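Local coordinates for hypothetical protein, GDSL-like Lipase/Acylhydrolase family protein (Bacteroides uniformis, PDB 4M8K) that probably hydrolyses ester or thioester bonds, acting as a GDSL-like lipase or acylhydrolase, at residues P129-W138 with Y144-A155; R165-E173 with I191-K201. All coordinates share one frame; numbering follows the deposited sequence.

Interaction 1 (P129-W138 with Y144-A155); sequences PIGAYQYDGW and YSFRPAFCYLLA
The loop that leads from helix 121-126 into helix 146-160 folds back along the first turns of that helix, and Pro129 and Ile130 receive its N-terminal amides. Phe146 N donates to Pro129 O at 2.8 Å and Arg147 N to Ile130 O, so two N-H groups of the first turn are satisfied by loop carbonyls, while the side chain of Ser145 at the N-cap position makes no capping bond. Arg147 then runs outward between two loop residues. Its guanidinium lies flat on the ring of Tyr133, the planes 13° apart, and the methyl CG2 of Ile130 presses on the opposite face, 3.1 Å from Arg147 NE. The extended chain from CG to NE carries Arg147 CD over the centre of the same tyrosine ring, 3.7 Å from its centroid. NE is bonded to Ser181 of helix 176-189, which, with the two covered faces, helps hold the group's rotation; NH1 adds a weak bond to Gly131 O. Further along, Cys151 SG sits obliquely beside the Tyr135 ring, 3.6 Å from CE1. Trp138 closes the loop over the helix. Because CG sits beside the backbone N (chi1 -53°), the indole is laid over the helix, one face on Tyr152, whose CB stands over the five-membered ring while its ring edge meets the six-membered ring in a T-shaped pair, planes at 83°. Trp138 CH2 reaches Ala155 CB at 3.7 Å, and NE1 turns back to Gln134 O (2.9 Å), donating from above the carbonyl plane. Replacing the indole of Trp138 by the methyl of an alanine would probably leave Gln134 O without this donor and uncover Tyr152 and Ala155, setting the end of the loop free to move. A connecting loop thus folds over the N-terminal turns of a surface helix, its carbonyls bonding the first amides, in the helical layer of an alpha/beta fold.

Interaction 2 (R165-E173 with I191-K201); sequences RIYNITNSE and IENIRLHDIDK
Strands 165-170 and 192-195 run parallel, and Asn168 turns both its N-H and its C=O to strand 192-195: N donates to Glu192 O at 2.9 Å, and O accepts from Ile194 N. Thr170 repeats the pattern, its N bonded to Ile194 O and its O receiving Leu196 N (3.0 Å). At the start of the pair, where the strands splay, one water bridges the gap, accepting from Glu192 N and Arg165 NH2 and donating to Ile166 O. On the face carrying Asn168, Asn193 and Thr170, the buried Asn193 OD1 accepts two bonds. Thr170 OG1 donates to it at 2.7 Å in the carbonyl plane, on a lone pair, whereas Asn168 ND2 approaches from above that plane at 3.1 Å. Asn193 ND2 is taken by Asp183 of helix 176-189, which also forms a salt bridge with Arg195, so both ends of the amide are fixed. On the opposite face Ile169 and Ile194 lie side by side, next to Tyr167, and Ile169 CG2 touches Leu196 CD1 at 3.6 Å. Beyond the strands, the extended chain of Lys201 brings NZ to three oxygens: Ser172 OG (2.9 Å), Asn171 OD1 (3.1 Å) and Glu173 OE1 (2.9 Å), the last a salt bridge on the anti lone pair of the carboxylate. The amide nitrogen of Asn171 meanwhile bonds Thr121. With its OG between the backbone N and the carbonyl carbon (chi1 58°), Ser172 presents the hydroxyl both to Lys201 and to a water that accepts from Ile199 N. A further water donates to both Glu173 OE1 and Ile199 O. With helix 176-189 as the connection, the paired strands form a beta-alpha-beta crossover at the edge of the parallel sheet, as in the three-layer alpha/beta/alpha fold of GDSL hydrolases.

Overall arrangement
Along the chain the two contacts come one after the other, with interaction 1 first, and their centres lie about 19 Å apart. Interaction 1 sits at the surface, about 16 Å from the centre of the chain, while interaction 2 is largely buried in the parallel sheet, at its 192-195 edge. Helix 146-160 connects them: it takes the loop on its outer side and leads into strand 165-170, and its inner side packs on the sheet, where Phe150 CZ comes within 3.4 Å of Asn168 OD1 and Leu154 meets Ile191. Helix 176-189 is a second shared element, bonding Arg147 through Ser181 and Asn193 through Asp183. The surface loop, two helices and sheet edge thus form one continuous layered side of the domain.

Interaction 1 (P129-W138 with Y144-A155)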
loop_
_atom_site.group_PDB
_atom_site.type_symbol
_atom_site.label_atom_id
_atom_site.label_comp_id
_atom_site.label_asym_id
_atom_site.label_seq_id
_atom_site.Cartn_x
_atom_site.Cartn_y
_atom_site.Cartn_z
ATOM N N PRO A 129 0.724 -8.108 -16.794
ATOM C CA PRO A 129 1.873 -8.933 -17.155
ATOM C C PRO A 129 2.925 -8.859 -16.092
ATOM O O PRO A 129 3.108 -7.797 -15.490
ATOM C CB PRO A 129 2.366 -8.321 -18.466
ATOM C CG PRO A 129 1.751 -6.965 -18.561
ATOM C CD PRO A 129 0.499 -7.013 -17.758
ATOM N N ILE A 130 3.599 -9.968 -15.820
ATOM C CA ILE A 130 4.571 -10.019 -14.733
ATOM C C ILE A 130 5.926 -9.459 -15.108
ATOM O O ILE A 130 6.626 -8.844 -14.278
ATOM C CB ILE A 130 4.724 -11.465 -14.233
ATOM C CG1 ILE A 130 3.428 -11.908 -13.602
ATOM C CG2 ILE A 130 5.819 -11.575 -13.193
ATOM C CD1 ILE A 130 3.089 -11.203 -12.304
ATOM N N GLY A 131 6.313 -9.727 -16.350
ATOM C CA GLY A 131 7.582 -9.256 -16.874
ATOM C C GLY A 131 8.779 -9.866 -16.179
ATOM O O GLY A 131 8.663 -10.934 -15.584
ATOM N N ALA A 132 9.898 -9.146 -16.226
ATOM C CA ALA A 132 11.183 -9.609 -15.683
ATOM C C ALA A 132 11.641 -8.757 -14.519
ATOM O O ALA A 132 11.364 -7.548 -14.451
ATOM C CB ALA A 132 12.232 -9.587 -16.777
ATOM N N TYR A 133 12.313 -9.379 -13.563
ATOM C CA TYR A 133 13.010 -8.625 -12.539
ATOM C C TYR A 133 13.940 -7.669 -13.243
ATOM O O TYR A 133 14.540 -8.017 -14.246
ATOM C CB TYR A 133 13.810 -9.537 -11.623
ATOM C CG TYR A 133 12.910 -10.449 -10.855
ATOM C CD1 TYR A 133 12.128 -9.945 -9.828
ATOM C CD2 TYR A 133 12.783 -11.806 -11.191
ATOM C CE1 TYR A 133 11.290 -10.757 -9.108
ATOM C CE2 TYR A 133 11.897 -12.634 -10.491
ATOM C CZ TYR A 133 11.168 -12.107 -9.435
ATOM O OH TYR A 133 10.296 -12.891 -8.685
ATOM N N GLN A 134 14.012 -6.445 -12.754
ATOM C CA GLN A 134 14.701 -5.372 -13.436
ATOM C C GLN A 134 15.108 -4.328 -12.429
ATOM O O GLN A 134 14.275 -3.583 -11.864
ATOM C CB GLN A 134 13.813 -4.759 -14.551
ATOM C CG GLN A 134 14.513 -3.661 -15.362
ATOM C CD GLN A 134 13.689 -3.104 -16.550
ATOM O OE1 GLN A 134 12.538 -3.457 -16.778
ATOM N NE2 GLN A 134 14.294 -2.205 -17.281
ATOM N N TYR A 135 16.418 -4.168 -12.252
ATOM C CA TYR A 135 16.917 -3.287 -11.204
ATOM C C TYR A 135 17.571 -1.964 -11.681
ATOM O O TYR A 135 18.183 -1.246 -10.905
ATOM C CB TYR A 135 17.870 -4.128 -10.336
ATOM C CG TYR A 135 17.156 -5.328 -9.733
ATOM C CD1 TYR A 135 16.205 -5.155 -8.757
ATOM C CD2 TYR A 135 17.386 -6.632 -10.189
ATOM C CE1 TYR A 135 15.544 -6.239 -8.208
ATOM C CE2 TYR A 135 16.725 -7.740 -9.641
ATOM C CZ TYR A 135 15.803 -7.541 -8.640
ATOM O OH TYR A 135 15.113 -8.593 -8.068
ATOM N N ASP A 136 17.417 -1.622 -12.958
ATOM C CA ASP A 136 17.848 -0.330 -13.483
ATOM C C ASP A 136 17.332 -0.218 -14.911
ATOM O O ASP A 136 16.885 -1.224 -15.490
ATOM C CB ASP A 136 19.380 -0.163 -13.446
ATOM C CG ASP A 136 19.806 1.281 -13.043
ATOM O OD1 ASP A 136 19.184 2.297 -13.512
ATOM O OD2 ASP A 136 20.776 1.412 -12.269
ATOM N N GLY A 137 17.425 0.970 -15.492
ATOM C CA GLY A 137 17.192 1.167 -16.936
ATOM C C GLY A 137 15.721 1.167 -17.372
ATOM O O GLY A 137 15.411 0.980 -18.549
ATOM N N TRP A 138 14.821 1.383 -16.426
ATOM C CA TRP A 138 13.383 1.266 -16.673
ATOM C C TRP A 138 12.894 2.254 -17.717
ATOM O O TRP A 138 13.017 3.495 -17.549
ATOM C CB TRP A 138 12.615 1.501 -15.404
ATOM C CG TRP A 138 13.036 0.650 -14.225
ATOM C CD1 TRP A 138 12.657 -0.616 -13.969
ATOM C CD2 TRP A 138 13.904 1.029 -13.162
ATOM N NE1 TRP A 138 13.213 -1.063 -12.814
ATOM C CE2 TRP A 138 13.958 -0.062 -12.269
ATOM C CE3 TRP A 138 14.609 2.192 -12.854
ATOM C CZ2 TRP A 138 14.735 -0.052 -11.120
ATOM C CZ3 TRP A 138 15.378 2.213 -11.698
ATOM C CH2 TRP A 138 15.442 1.088 -10.851
ATOM N N TYR A 144 4.837 -1.131 -17.615
ATOM C CA TYR A 144 3.524 -1.802 -17.784
ATOM C C TYR A 144 3.538 -3.193 -17.158
ATOM O O TYR A 144 2.495 -3.768 -16.943
ATOM C CB TYR A 144 3.109 -1.850 -19.288
ATOM C CG TYR A 144 2.554 -0.548 -19.758
ATOM C CD1 TYR A 144 1.202 -0.283 -19.599
ATOM C CD2 TYR A 144 3.356 0.433 -20.340
ATOM C CE1 TYR A 144 0.685 0.922 -19.964
ATOM C CE2 TYR A 144 2.836 1.668 -20.694
ATOM C CZ TYR A 144 1.496 1.889 -20.521
ATOM O OH TYR A 144 0.953 3.080 -20.906
ATOM N N SER A 145 4.721 -3.744 -16.849
ATOM C CA SER A 145 4.799 -5.047 -16.236
ATOM C C SER A 145 5.039 -4.963 -14.696
ATOM O O SER A 145 5.629 -3.994 -14.185
ATOM C CB SER A 145 5.918 -5.876 -16.891
ATOM O OG SER A 145 5.525 -6.238 -18.211
ATOM N N PHE A 146 4.608 -5.985 -13.987
ATOM C CA PHE A 146 4.658 -5.926 -12.523
ATOM C C PHE A 146 6.061 -5.900 -11.886
ATOM O O PHE A 146 6.380 -5.046 -10.995
ATOM C CB PHE A 146 3.881 -7.073 -11.908
ATOM C CG PHE A 146 3.793 -6.953 -10.414
ATOM C CD1 PHE A 146 2.904 -6.020 -9.845
ATOM C CD2 PHE A 146 4.628 -7.660 -9.582
ATOM C CE1 PHE A 146 2.867 -5.821 -8.496
ATOM C CE2 PHE A 146 4.534 -7.500 -8.200
ATOM C CZ PHE A 146 3.661 -6.567 -7.668
ATOM N N ARG A 147 6.910 -6.834 -12.271
ATOM C CA ARG A 147 8.231 -6.866 -11.654
ATOM C C ARG A 147 9.057 -5.587 -11.899
ATOM O O ARG A 147 9.569 -5.029 -10.927
ATOM C CB ARG A 147 9.005 -8.092 -12.060
ATOM C CG ARG A 147 8.419 -9.363 -11.446
ATOM C CD ARG A 147 9.024 -10.584 -12.112
ATOM N NE ARG A 147 8.502 -11.851 -11.575
ATOM C CZ ARG A 147 8.666 -13.027 -12.172
ATOM N NH1 ARG A 147 9.302 -13.100 -13.341
ATOM N NH2 ARG A 147 8.196 -14.141 -11.618
ATOM N N PRO A 148 9.191 -5.125 -13.172
ATOM C CA PRO A 148 9.914 -3.854 -13.303
ATOM C C PRO A 148 9.278 -2.699 -12.496
ATOM O O PRO A 148 9.996 -1.937 -11.876
ATOM C CB PRO A 148 9.860 -3.576 -14.798
ATOM C CG PRO A 148 9.600 -4.914 -15.460
ATOM C CD PRO A 148 8.787 -5.691 -14.468
ATOM N N ALA A 149 7.939 -2.593 -12.508
ATOM C CA ALA A 149 7.241 -1.527 -11.761
ATOM C C ALA A 149 7.483 -1.547 -10.248
ATOM O O ALA A 149 7.764 -0.505 -9.678
ATOM C CB ALA A 149 5.760 -1.558 -12.068
ATOM N N PHE A 150 7.440 -2.728 -9.630
ATOM C CA PHE A 150 7.654 -2.874 -8.199
ATOM C C PHE A 150 9.100 -2.661 -7.850
ATOM O O PHE A 150 9.422 -2.053 -6.833
ATOM C CB PHE A 150 7.166 -4.256 -7.701
ATOM C CG PHE A 150 7.071 -4.339 -6.223
ATOM C CD1 PHE A 150 6.025 -3.753 -5.522
ATOM C CD2 PHE A 150 8.059 -5.013 -5.507
ATOM C CE1 PHE A 150 5.999 -3.793 -4.127
ATOM C CE2 PHE A 150 8.003 -5.098 -4.115
ATOM C CZ PHE A 150 6.974 -4.485 -3.431
ATOM N N CYS A 151 10.010 -3.133 -8.705
ATOM C CA CYS A 151 11.411 -2.745 -8.513
ATOM C C CYS A 151 11.553 -1.212 -8.569
ATOM O O CYS A 151 12.267 -0.604 -7.766
ATOM C CB CYS A 151 12.293 -3.380 -9.595
ATOM S SG CYS A 151 12.436 -5.203 -9.610
ATOM N N TYR A 152 10.940 -0.577 -9.581
ATOM C CA TYR A 152 11.131 0.860 -9.766
ATOM C C TYR A 152 10.564 1.569 -8.527
ATOM O O TYR A 152 11.110 2.573 -8.046
ATOM C CB TYR A 152 10.534 1.327 -11.104
ATOM C CG TYR A 152 10.382 2.843 -11.300
ATOM C CD1 TYR A 152 9.270 3.536 -10.808
ATOM C CD2 TYR A 152 11.318 3.568 -11.994
ATOM C CE1 TYR A 152 9.113 4.916 -11.003
ATOM C CE2 TYR A 152 11.155 4.933 -12.219
ATOM C CZ TYR A 152 10.066 5.596 -11.731
ATOM O OH TYR A 152 9.948 6.937 -11.924
ATOM N N LEU A 153 9.493 1.018 -7.994
ATOM C CA LEU A 153 8.805 1.595 -6.832
ATOM C C LEU A 153 9.723 1.650 -5.644
ATOM O O LEU A 153 9.963 2.727 -5.063
ATOM C CB LEU A 153 7.537 0.775 -6.505
ATOM C CG LEU A 153 6.692 1.292 -5.325
ATOM C CD1 LEU A 153 6.182 2.701 -5.576
ATOM C CD2 LEU A 153 5.517 0.369 -5.054
ATOM N N LEU A 154 10.240 0.502 -5.241
ATOM C CA LEU A 154 11.119 0.500 -4.067
ATOM C C LEU A 154 12.395 1.301 -4.335
ATOM O O LEU A 154 12.876 2.008 -3.459
ATOM C CB LEU A 154 11.447 -0.903 -3.612
ATOM C CG LEU A 154 10.238 -1.808 -3.305
ATOM C CD1 LEU A 154 10.692 -3.074 -2.596
ATOM C CD2 LEU A 154 9.223 -1.106 -2.436
ATOM N N ALA A 155 12.926 1.190 -5.533
ATOM C CA ALA A 155 14.193 1.864 -5.863
ATOM C C ALA A 155 14.003 3.340 -5.724
ATOM O O ALA A 155 14.799 4.009 -5.112
ATOM C CB ALA A 155 14.640 1.510 -7.270
#

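Interaction 2 (R165-E173 with I191-K201)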
loop_
_atom_site.group_PDB
_atom_site.type_symbol
_atom_site.label_atom_id
_atom_site.label_comp_id
_atom_site.label_asym_id
_atom_site.label_seq_id
_atom_site.Cartn_x
_atom_site.Cartn_y
_atom_site.Cartn_z
ATOM N N ARG A 165 11.817 4.876 7.041
ATOM C CA ARG A 165 11.690 3.424 7.078
ATOM C C ARG A 165 10.504 3.021 6.223
ATOM O O ARG A 165 9.414 3.537 6.363
ATOM C CB ARG A 165 11.539 2.896 8.533
ATOM C CG ARG A 165 12.809 2.927 9.369
ATOM C CD ARG A 165 13.949 2.031 8.816
ATOM N NE ARG A 165 13.520 0.687 8.368
ATOM C CZ ARG A 165 13.300 -0.368 9.163
ATOM N NH1 ARG A 165 13.454 -0.271 10.477
ATOM N NH2 ARG A 165 12.907 -1.540 8.645
ATOM N N ILE A 166 10.739 2.118 5.288
ATOM C CA ILE A 166 9.753 1.705 4.317
ATOM C C ILE A 166 9.449 0.240 4.550
ATOM O O ILE A 166 10.375 -0.571 4.696
ATOM C CB ILE A 166 10.277 1.872 2.894
ATOM C CG1 ILE A 166 10.738 3.316 2.661
ATOM C CG2 ILE A 166 9.235 1.405 1.884
ATOM C CD1 ILE A 166 11.551 3.504 1.393
ATOM N N TYR A 167 8.164 -0.051 4.682
ATOM C CA TYR A 167 7.625 -1.387 4.863
ATOM C C TYR A 167 6.646 -1.712 3.766
ATOM O O TYR A 167 5.789 -0.861 3.399
ATOM C CB TYR A 167 6.893 -1.477 6.207
ATOM C CG TYR A 167 7.784 -1.294 7.406
ATOM C CD1 TYR A 167 8.048 -0.042 7.900
ATOM C CD2 TYR A 167 8.333 -2.385 8.061
ATOM C CE1 TYR A 167 8.858 0.137 9.012
ATOM C CE2 TYR A 167 9.178 -2.222 9.151
ATOM C CZ TYR A 167 9.448 -0.962 9.619
ATOM O OH TYR A 167 10.252 -0.793 10.721
ATOM N N ASN A 168 6.802 -2.884 3.170
ATOM C CA ASN A 168 5.861 -3.384 2.214
ATOM C C ASN A 168 4.841 -4.306 2.909
ATOM O O ASN A 168 5.189 -5.072 3.823
ATOM C CB ASN A 168 6.530 -4.179 1.122
ATOM C CG ASN A 168 5.589 -4.439 -0.060
ATOM O OD1 ASN A 168 5.149 -3.487 -0.751
ATOM N ND2 ASN A 168 5.300 -5.688 -0.324
ATOM N N ILE A 169 3.608 -4.236 2.447
ATOM C CA ILE A 169 2.549 -5.059 3.016
ATOM C C ILE A 169 1.943 -5.890 1.881
ATOM O O ILE A 169 1.369 -5.312 0.932
ATOM C CB ILE A 169 1.476 -4.214 3.659
ATOM C CG1 ILE A 169 2.005 -3.409 4.846
ATOM C CG2 ILE A 169 0.319 -5.085 4.173
ATOM C CD1 ILE A 169 0.981 -2.354 5.348
ATOM N N THR A 170 2.083 -7.221 1.983
ATOM C CA THR A 170 1.544 -8.183 0.984
ATOM C C THR A 170 0.204 -8.777 1.408
ATOM O O THR A 170 0.103 -9.554 2.371
ATOM C CB THR A 170 2.555 -9.317 0.691
ATOM O OG1 THR A 170 3.752 -8.758 0.159
ATOM C CG2 THR A 170 1.994 -10.334 -0.326
ATOM N N ASN A 171 -0.857 -8.375 0.712
ATOM C CA ASN A 171 -2.161 -9.003 0.876
ATOM C C ASN A 171 -2.093 -10.531 0.774
ATOM O O ASN A 171 -1.284 -11.095 0.024
ATOM C CB ASN A 171 -3.146 -8.487 -0.165
ATOM C CG ASN A 171 -4.597 -8.789 0.180
ATOM O OD1 ASN A 171 -4.904 -9.222 1.283
ATOM N ND2 ASN A 171 -5.484 -8.583 -0.774
ATOM N N SER A 172 -2.978 -11.191 1.507
ATOM C CA SER A 172 -3.183 -12.617 1.314
ATOM C C SER A 172 -3.975 -12.860 0.034
ATOM O O SER A 172 -4.637 -11.958 -0.484
ATOM C CB SER A 172 -3.934 -13.193 2.509
ATOM O OG SER A 172 -5.171 -12.515 2.646
ATOM N N GLU A 173 -3.897 -14.096 -0.457
ATOM C CA GLU A 173 -4.738 -14.617 -1.547
ATOM C C GLU A 173 -4.453 -13.982 -2.913
ATOM O O GLU A 173 -5.295 -13.959 -3.778
ATOM C CB GLU A 173 -6.218 -14.514 -1.162
ATOM C CG GLU A 173 -6.503 -15.251 0.150
ATOM C CD GLU A 173 -7.927 -15.054 0.634
ATOM O OE1 GLU A 173 -8.275 -13.952 1.058
ATOM O OE2 GLU A 173 -8.704 -16.006 0.598
ATOM N N ILE A 191 14.015 -4.143 2.038
ATOM C CA ILE A 191 12.781 -3.661 2.618
ATOM C C ILE A 191 12.008 -4.812 3.273
ATOM O O ILE A 191 11.731 -5.854 2.607
ATOM C CB ILE A 191 11.873 -3.069 1.528
ATOM C CG1 ILE A 191 12.467 -1.823 0.869
ATOM C CG2 ILE A 191 10.468 -2.782 2.083
ATOM C CD1 ILE A 191 12.917 -0.766 1.826
ATOM N N GLU A 192 11.608 -4.645 4.533
ATOM C CA GLU A 192 10.730 -5.635 5.208
ATOM C C GLU A 192 9.384 -5.809 4.506
ATOM O O GLU A 192 8.678 -4.830 4.178
ATOM C CB GLU A 192 10.483 -5.290 6.686
ATOM C CG GLU A 192 9.392 -6.123 7.394
ATOM C CD GLU A 192 9.865 -7.024 8.523
ATOM O OE1 GLU A 192 10.401 -6.470 9.501
ATOM O OE2 GLU A 192 9.635 -8.266 8.452
ATOM N N ASN A 193 9.021 -7.078 4.303
ATOM C CA ASN A 193 7.798 -7.432 3.640
ATOM C C ASN A 193 6.870 -8.097 4.650
ATOM O O ASN A 193 7.205 -9.129 5.171
ATOM C CB ASN A 193 8.093 -8.367 2.460
ATOM C CG ASN A 193 6.878 -8.716 1.667
ATOM O OD1 ASN A 193 5.882 -7.963 1.626
ATOM N ND2 ASN A 193 6.916 -9.862 1.037
ATOM N N ILE A 194 5.723 -7.476 4.927
ATOM C CA ILE A 194 4.741 -8.004 5.895
ATOM C C ILE A 194 3.790 -8.894 5.130
ATOM O O ILE A 194 2.977 -8.439 4.330
ATOM C CB ILE A 194 4.022 -6.860 6.598
ATOM C CG1 ILE A 194 5.085 -5.991 7.276
ATOM C CG2 ILE A 194 3.025 -7.387 7.600
ATOM C CD1 ILE A 194 4.648 -4.645 7.766
ATOM N N ARG A 195 3.903 -10.190 5.347
ATOM C CA ARG A 195 3.071 -11.143 4.605
ATOM C C ARG A 195 1.790 -11.436 5.368
ATOM O O ARG A 195 1.763 -12.226 6.284
ATOM C CB ARG A 195 3.868 -12.390 4.282
ATOM C CG ARG A 195 4.979 -12.045 3.294
ATOM C CD ARG A 195 5.876 -13.217 2.885
ATOM N NE ARG A 195 6.574 -13.786 4.030
ATOM C CZ ARG A 195 7.649 -13.246 4.618
ATOM N NH1 ARG A 195 8.193 -12.103 4.186
ATOM N NH2 ARG A 195 8.199 -13.858 5.658
ATOM N N LEU A 196 0.717 -10.750 4.998
ATOM C CA LEU A 196 -0.511 -10.904 5.736
ATOM C C LEU A 196 -1.073 -12.331 5.616
ATOM O O LEU A 196 -0.896 -12.982 4.595
ATOM C CB LEU A 196 -1.532 -9.934 5.245
ATOM C CG LEU A 196 -1.130 -8.480 5.341
ATOM C CD1 LEU A 196 -2.238 -7.627 4.715
ATOM C CD2 LEU A 196 -0.896 -8.106 6.770
ATOM N N HIS A 197 -1.727 -12.804 6.673
ATOM C CA HIS A 197 -2.371 -14.103 6.643
ATOM C C HIS A 197 -3.697 -14.046 7.408
ATOM O O HIS A 197 -3.838 -13.282 8.343
ATOM C CB HIS A 197 -1.449 -15.153 7.260
ATOM C CG HIS A 197 -1.065 -14.836 8.675
ATOM N ND1 HIS A 197 -1.771 -15.293 9.776
ATOM C CD2 HIS A 197 -0.028 -14.116 9.170
ATOM C CE1 HIS A 197 -1.201 -14.842 10.875
ATOM N NE2 HIS A 197 -0.152 -14.120 10.535
ATOM N N ASP A 198 -4.644 -14.885 7.030
ATOM C CA ASP A 198 -5.889 -15.024 7.795
ATOM C C ASP A 198 -6.589 -13.685 7.960
ATOM O O ASP A 198 -6.976 -13.286 9.049
ATOM C CB ASP A 198 -5.573 -15.676 9.139
ATOM C CG ASP A 198 -4.877 -17.004 8.950
ATOM O OD1 ASP A 198 -5.490 -17.871 8.301
ATOM O OD2 ASP A 198 -3.722 -17.160 9.394
ATOM N N ILE A 199 -6.742 -13.001 6.841
ATOM C CA ILE A 199 -7.446 -11.730 6.801
ATOM C C ILE A 199 -8.904 -11.941 6.357
ATOM O O ILE A 199 -9.171 -12.272 5.218
ATOM C CB ILE A 199 -6.708 -10.768 5.836
ATOM C CG1 ILE A 199 -5.218 -10.621 6.202
ATOM C CG2 ILE A 199 -7.341 -9.426 5.842
ATOM C CD1 ILE A 199 -4.938 -10.184 7.632
ATOM N N ASP A 200 -9.841 -11.678 7.257
ATOM C CA ASP A 200 -11.238 -11.812 6.968
ATOM C C ASP A 200 -11.645 -10.758 5.962
ATOM O O ASP A 200 -11.372 -9.570 6.145
ATOM C CB ASP A 200 -12.077 -11.683 8.245
ATOM C CG ASP A 200 -13.522 -12.028 8.029
ATOM O OD1 ASP A 200 -13.822 -13.244 7.844
ATOM O OD2 ASP A 200 -14.384 -11.092 8.031
ATOM N N LYS A 201 -12.274 -11.205 4.898
ATOM C CA LYS A 201 -12.732 -10.305 3.867
ATOM C C LYS A 201 -14.220 -10.459 3.555
ATOM O O LYS A 201 -14.787 -11.529 3.616
ATOM C CB LYS A 201 -11.940 -10.464 2.592
ATOM C CG LYS A 201 -10.426 -10.137 2.706
ATOM C CD LYS A 201 -9.568 -10.755 1.585
ATOM C CE LYS A 201 -8.088 -10.699 1.965
ATOM N NZ LYS A 201 -7.195 -11.306 0.969
HETATM O O HOH W 1 11.897 -2.229 6.067
HETATM O O HOH W 2 0.416 -12.402 2.227
HETATM O O HOH W 3 -6.273 -14.326 4.388
HETATM O O HOH W 4 -8.763 -14.284 3.697
#